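Local coordinates for protein putative hydrolase (Burkholderia cenocepacia, PDB 4X00) that is a putative hydrolase of the alpha/beta hydrolase fold, thought to be an aryl esterase that would cleave ester bonds, at residues R271-S274 / D275-M279; A231-A235 / K236-A240. All blocks are in the same frame, centred on the assembly; numbering follows the deposited sequence.

Along the chain from the N terminus, contact 2 comes first and is complete before contact 1 begins, so the two follow in series, neither nesting nor crossing. Each is local, within one continuous stretch. Residues 231-240 run from the loop that leaves strand 222-227 into the opening turn of helix 235-245, closing a short turn there. The chain then passes through strand 250-254, at one border of the sheet, before residues 271-279 form successive turns of helix 266-280, closing no loop. Contact 2 joins a loop beside the putative triad to a helix leaning on strands 222-227 and 250-254; contact 1 lays helix 266-280 on strands 107-111, 132-136 and 222-227. Their centres are about 22 Å apart.

Contact 1 of 2, residues R271-S274 / D275-M279; sequences RDLS and DFVRM. With EDO (1,2-ethanediol), chain H; EDO (1,2-ethanediol), chain J.
Arg278 lies one turn beyond Ser274 on the same helix, and its side chain doubles back along that turn. With chi1 at -72°, CG stands anti to the carbonyl carbon, and CB, CG and CD all run past the backbone O of Ser274, CG within 3.2 Å of it. That same oxygen accepts the nearly straight bond from Arg278 N (2.9 Å, 171° at the hydrogen). Farther out, NE comes 3.6 Å from Ser274 OG, which sits over one face of the guanidinium; the hydroxyl itself is hydrogen-bonded to Tyr62 OH. At the tip, NH1 donates to O1 of a bound ethanediol (2.9 Å), which in turn donates to Asp275 OD1. A long, flexible arginine suits this exposed flank, its methylenes lying along the helix while its charged end meets polar partners.

Arg271 and Asp275 carry opposite charges one turn apart, yet NE and OD2 are 4.5 Å apart. A water bridges them, accepting from NE and donating to Asp275 OD2 and Asp272 OD1. Arg271 NH2 also forms a salt bridge to Asp272 OD1 (3.1 Å), approaching from above the carboxylate plane.

The apolar flank turns to the sheet: Leu273 CD1 lies 4.0 Å from Val277 CG2. Leu273 and Phe276 pack on strands 107-111 and 132-136, Val277 on Val107 of the former, and Phe276 also reaches Leu223 of strand 222-227.

Contact 2 of 2, residues A231-A235 / K236-A240; sequences ALVKA and KPSIA. With EDO (1,2-ethanediol), chain G.
Ser238, with chi1 at -70°, holds OG anti to its own carbonyl carbon and beside its backbone N, while Lys234, with psi at 110°, presents its carbonyl to that turn. The serine torsion brings OG back to Lys234 O, to which it donates at 2.9 Å; that oxygen already takes the helix bond from Ser238 N at 3.0 Å. The two donors arrive from opposite faces of the carbonyl plane. A small hydroxyl residue is well suited here, since its short arm can bend back to the preceding turn. Lys234 is the N-cap residue of helix 235-245, which follows strand 222-227 in the alpha/beta hydrolase fold; the next bond of the first turn runs from Ile239 N to Ala235 O (2.9 Å). Pro237, lacking an amide hydrogen, fits the first turn, where its CD packs 3.8 Å from Lys234 CB. The aliphatic chain of Lys234 continues outward, extended, to where NZ is hydrogen-bonded to Pro144 O. Val233 CG1 meets Ser238 OG at 3.3 Å, and the valine also touches His259, a member with Asp230 of a probable Ser-His-Asp triad. Ala235 N donates to O2 of a bound ethanediol, and its small methyl fits against Tyr226 and Leu253.

Contact 1 of 2, residues R271-S274 / D275-M279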
loop_
_atom_site.group_PDB
_atom_site.type_symbol
_atom_site.label_atom_id
_atom_site.label_comp_id
_atom_site.label_asym_id
_atom_site.label_seq_id
_atom_site.Cartn_x
_atom_site.Cartn_y
_atom_site.Cartn_z
ATOM N N ARG A 271 -11.619 -10.416 7.973
ATOM C CA ARG A 271 -13.032 -10.661 7.691
ATOM C C ARG A 271 -13.530 -9.738 6.566
ATOM O O ARG A 271 -14.118 -10.197 5.579
ATOM C CB ARG A 271 -13.848 -10.434 8.976
ATOM C CG ARG A 271 -15.321 -10.815 8.804
ATOM C CD ARG A 271 -16.187 -10.162 9.903
ATOM N NE ARG A 271 -16.322 -8.733 9.654
ATOM C CZ ARG A 271 -16.300 -7.773 10.588
ATOM N NH1 ARG A 271 -16.193 -8.079 11.881
ATOM N NH2 ARG A 271 -16.382 -6.496 10.233
ATOM N N ASP A 272 -13.277 -8.431 6.703
ATOM C CA ASP A 272 -13.695 -7.493 5.662
ATOM C C ASP A 272 -13.049 -7.807 4.317
ATOM O O ASP A 272 -13.704 -7.706 3.273
ATOM C CB ASP A 272 -13.351 -6.065 6.090
ATOM C CG ASP A 272 -14.292 -5.503 7.136
ATOM O OD1 ASP A 272 -15.419 -6.039 7.349
ATOM O OD2 ASP A 272 -13.914 -4.483 7.737
ATOM N N LEU A 273 -11.773 -8.178 4.327
ATOM C CA LEU A 273 -11.070 -8.460 3.076
ATOM C C LEU A 273 -11.643 -9.698 2.413
ATOM O O LEU A 273 -11.969 -9.682 1.207
ATOM C CB LEU A 273 -9.569 -8.628 3.335
ATOM C CG LEU A 273 -8.769 -9.060 2.103
ATOM C CD1 LEU A 273 -8.933 -8.044 0.928
ATOM C CD2 LEU A 273 -7.291 -9.224 2.466
ATOM N N SER A 274 -11.825 -10.771 3.180
ATOM C CA SER A 274 -12.350 -11.991 2.558
ATOM C C SER A 274 -13.769 -11.753 2.022
ATOM O O SER A 274 -14.095 -12.186 0.913
ATOM C CB SER A 274 -12.326 -13.157 3.554
ATOM O OG SER A 274 -12.797 -14.344 2.927
ATOM N N ASP A 275 -14.580 -11.019 2.789
ATOM C CA ASP A 275 -15.936 -10.710 2.341
ATOM C C ASP A 275 -15.911 -9.879 1.060
ATOM O O ASP A 275 -16.705 -10.111 0.162
ATOM C CB ASP A 275 -16.715 -9.969 3.436
ATOM C CG ASP A 275 -17.049 -10.862 4.617
ATOM O OD1 ASP A 275 -16.830 -12.089 4.520
ATOM O OD2 ASP A 275 -17.540 -10.334 5.632
ATOM N N PHE A 276 -14.991 -8.916 0.963
ATOM C CA PHE A 276 -14.905 -8.094 -0.216
ATOM C C PHE A 276 -14.517 -8.944 -1.438
ATOM O O PHE A 276 -15.115 -8.820 -2.532
ATOM C CB PHE A 276 -13.870 -6.985 -0.018
ATOM C CG PHE A 276 -13.635 -6.177 -1.264
ATOM C CD1 PHE A 276 -14.512 -5.154 -1.595
ATOM C CD2 PHE A 276 -12.584 -6.452 -2.136
ATOM C CE1 PHE A 276 -14.365 -4.397 -2.747
ATOM C CE2 PHE A 276 -12.402 -5.688 -3.309
ATOM C CZ PHE A 276 -13.291 -4.657 -3.609
ATOM N N VAL A 277 -13.531 -9.824 -1.266
ATOM C CA VAL A 277 -13.093 -10.644 -2.379
ATOM C C VAL A 277 -14.221 -11.558 -2.832
ATOM O O VAL A 277 -14.494 -11.670 -4.026
ATOM C CB VAL A 277 -11.818 -11.470 -2.009
ATOM C CG1 VAL A 277 -11.473 -12.449 -3.130
ATOM C CG2 VAL A 277 -10.642 -10.505 -1.692
ATOM N N ARG A 278 -14.899 -12.196 -1.886
ATOM C CA ARG A 278 -16.040 -13.061 -2.219
ATOM C C ARG A 278 -17.104 -12.311 -3.016
ATOM O O ARG A 278 -17.662 -12.831 -3.991
ATOM C CB ARG A 278 -16.633 -13.631 -0.940
ATOM C CG ARG A 278 -15.711 -14.685 -0.321
ATOM C CD ARG A 278 -16.066 -14.963 1.097
ATOM N NE ARG A 278 -15.487 -16.220 1.539
ATOM C CZ ARG A 278 -15.811 -16.826 2.677
ATOM N NH1 ARG A 278 -16.710 -16.283 3.489
ATOM N NH2 ARG A 278 -15.250 -17.983 2.983
ATOM N N MET A 279 -17.410 -11.100 -2.579
ATOM C CA MET A 279 -18.390 -10.269 -3.267
ATOM C C MET A 279 -17.904 -9.904 -4.687
ATOM O O MET A 279 -18.655 -9.999 -5.675
ATOM C CB MET A 279 -18.664 -9.017 -2.424
ATOM C CG MET A 279 -19.579 -7.987 -3.055
ATOM S SD MET A 279 -18.767 -6.854 -4.226
ATOM C CE MET A 279 -17.539 -6.099 -3.158
HETATM C C1 EDO H . -17.257 -1.798 9.604
HETATM O O1 EDO H . -17.763 -2.384 10.825
HETATM C C2 EDO H . -16.455 -2.789 8.764
HETATM O O2 EDO H . -15.586 -3.593 9.567
HETATM C C1 EDO J . -19.545 -13.526 2.696
HETATM O O1 EDO J . -18.431 -13.936 3.494
HETATM C C2 EDO J . -20.384 -12.482 3.428
HETATM O O2 EDO J . -21.130 -13.088 4.496
HETATM O O HOH W 1 -17.284 -7.979 7.024
#

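Contact 2 of 2, residues A231-A235 / K236-A240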
loop_
_atom_site.group_PDB
_atom_site.type_symbol
_atom_site.label_atom_id
_atom_site.label_comp_id
_atom_site.label_asym_id
_atom_site.label_seq_id
_atom_site.Cartn_x
_atom_site.Cartn_y
_atom_site.Cartn_z
ATOM N N ALA A 231 -3.227 9.084 11.822
ATOM C CA ALA A 231 -2.422 10.274 12.123
ATOM C C ALA A 231 -1.585 10.735 10.941
ATOM O O ALA A 231 -0.837 11.697 11.080
ATOM C CB ALA A 231 -1.529 10.009 13.338
ATOM N N LEU A 232 -1.734 10.077 9.787
ATOM C CA LEU A 232 -0.918 10.425 8.630
ATOM C C LEU A 232 -1.778 10.826 7.458
ATOM O O LEU A 232 -1.501 11.839 6.808
ATOM C CB LEU A 232 0.012 9.274 8.247
ATOM C CG LEU A 232 1.158 9.072 9.240
ATOM C CD1 LEU A 232 1.835 7.745 8.992
ATOM C CD2 LEU A 232 2.203 10.215 9.168
ATOM N N VAL A 233 -2.817 10.045 7.179
ATOM C CA VAL A 233 -3.752 10.384 6.110
ATOM C C VAL A 233 -5.055 10.806 6.776
ATOM O O VAL A 233 -5.518 10.104 7.679
ATOM C CB VAL A 233 -3.977 9.185 5.150
ATOM C CG1 VAL A 233 -5.100 9.493 4.155
ATOM C CG2 VAL A 233 -2.672 8.846 4.394
ATOM N N LYS A 234 -5.617 11.951 6.377
ATOM C CA LYS A 234 -6.896 12.409 6.932
ATOM C C LYS A 234 -8.015 11.516 6.379
ATOM O O LYS A 234 -8.338 11.572 5.192
ATOM C CB LYS A 234 -7.179 13.885 6.597
ATOM C CG LYS A 234 -6.181 14.883 7.219
ATOM C CD LYS A 234 -6.449 16.284 6.716
ATOM C CE LYS A 234 -5.562 17.299 7.410
ATOM N NZ LYS A 234 -5.775 18.635 6.809
ATOM N N ALA A 235 -8.587 10.690 7.248
ATOM C CA ALA A 235 -9.509 9.621 6.817
ATOM C C ALA A 235 -10.779 10.161 6.165
ATOM O O ALA A 235 -11.071 9.825 5.008
ATOM C CB ALA A 235 -9.876 8.728 8.011
ATOM N N LYS A 236 -11.545 10.974 6.889
ATOM C CA LYS A 236 -12.804 11.403 6.293
ATOM C C LYS A 236 -12.607 12.274 5.036
ATOM O O LYS A 236 -13.301 12.065 4.049
ATOM C CB LYS A 236 -13.675 12.110 7.336
ATOM C CG LYS A 236 -14.172 11.137 8.401
ATOM C CD LYS A 236 -15.116 11.825 9.365
ATOM C CE LYS A 236 -15.649 10.842 10.391
ATOM N NZ LYS A 236 -16.654 11.499 11.257
ATOM N N PRO A 237 -11.638 13.206 5.036
ATOM C CA PRO A 237 -11.493 13.997 3.807
ATOM C C PRO A 237 -10.991 13.166 2.623
ATOM O O PRO A 237 -11.401 13.427 1.502
ATOM C CB PRO A 237 -10.474 15.070 4.208
ATOM C CG PRO A 237 -10.688 15.231 5.706
ATOM C CD PRO A 237 -10.946 13.831 6.184
ATOM N N SER A 238 -10.145 12.171 2.867
ATOM C CA SER A 238 -9.687 11.319 1.782
ATOM C C SER A 238 -10.839 10.488 1.222
ATOM O O SER A 238 -10.990 10.370 0.005
ATOM C CB SER A 238 -8.558 10.430 2.275
ATOM O OG SER A 238 -7.402 11.220 2.512
ATOM N N ILE A 239 -11.632 9.892 2.114
ATOM C CA ILE A 239 -12.794 9.120 1.695
ATOM C C ILE A 239 -13.752 9.999 0.905
ATOM O O ILE A 239 -14.240 9.597 -0.154
ATOM C CB ILE A 239 -13.500 8.492 2.909
ATOM C CG1 ILE A 239 -12.647 7.350 3.467
ATOM C CG2 ILE A 239 -14.889 7.927 2.496
ATOM C CD1 ILE A 239 -13.079 6.895 4.838
ATOM N N ALA A 240 -13.986 11.217 1.381
ATOM C CA ALA A 240 -14.946 12.099 0.723
ATOM C C ALA A 240 -14.441 12.505 -0.657
ATOM O O ALA A 240 -15.220 12.548 -1.614
ATOM C CB ALA A 240 -15.235 13.336 1.590
HETATM C C1 EDO G . -7.910 12.734 10.843
HETATM O O1 EDO G . -8.574 13.225 9.681
HETATM C C2 EDO G . -8.208 11.258 11.061
HETATM O O2 EDO G . -7.655 10.463 10.025
#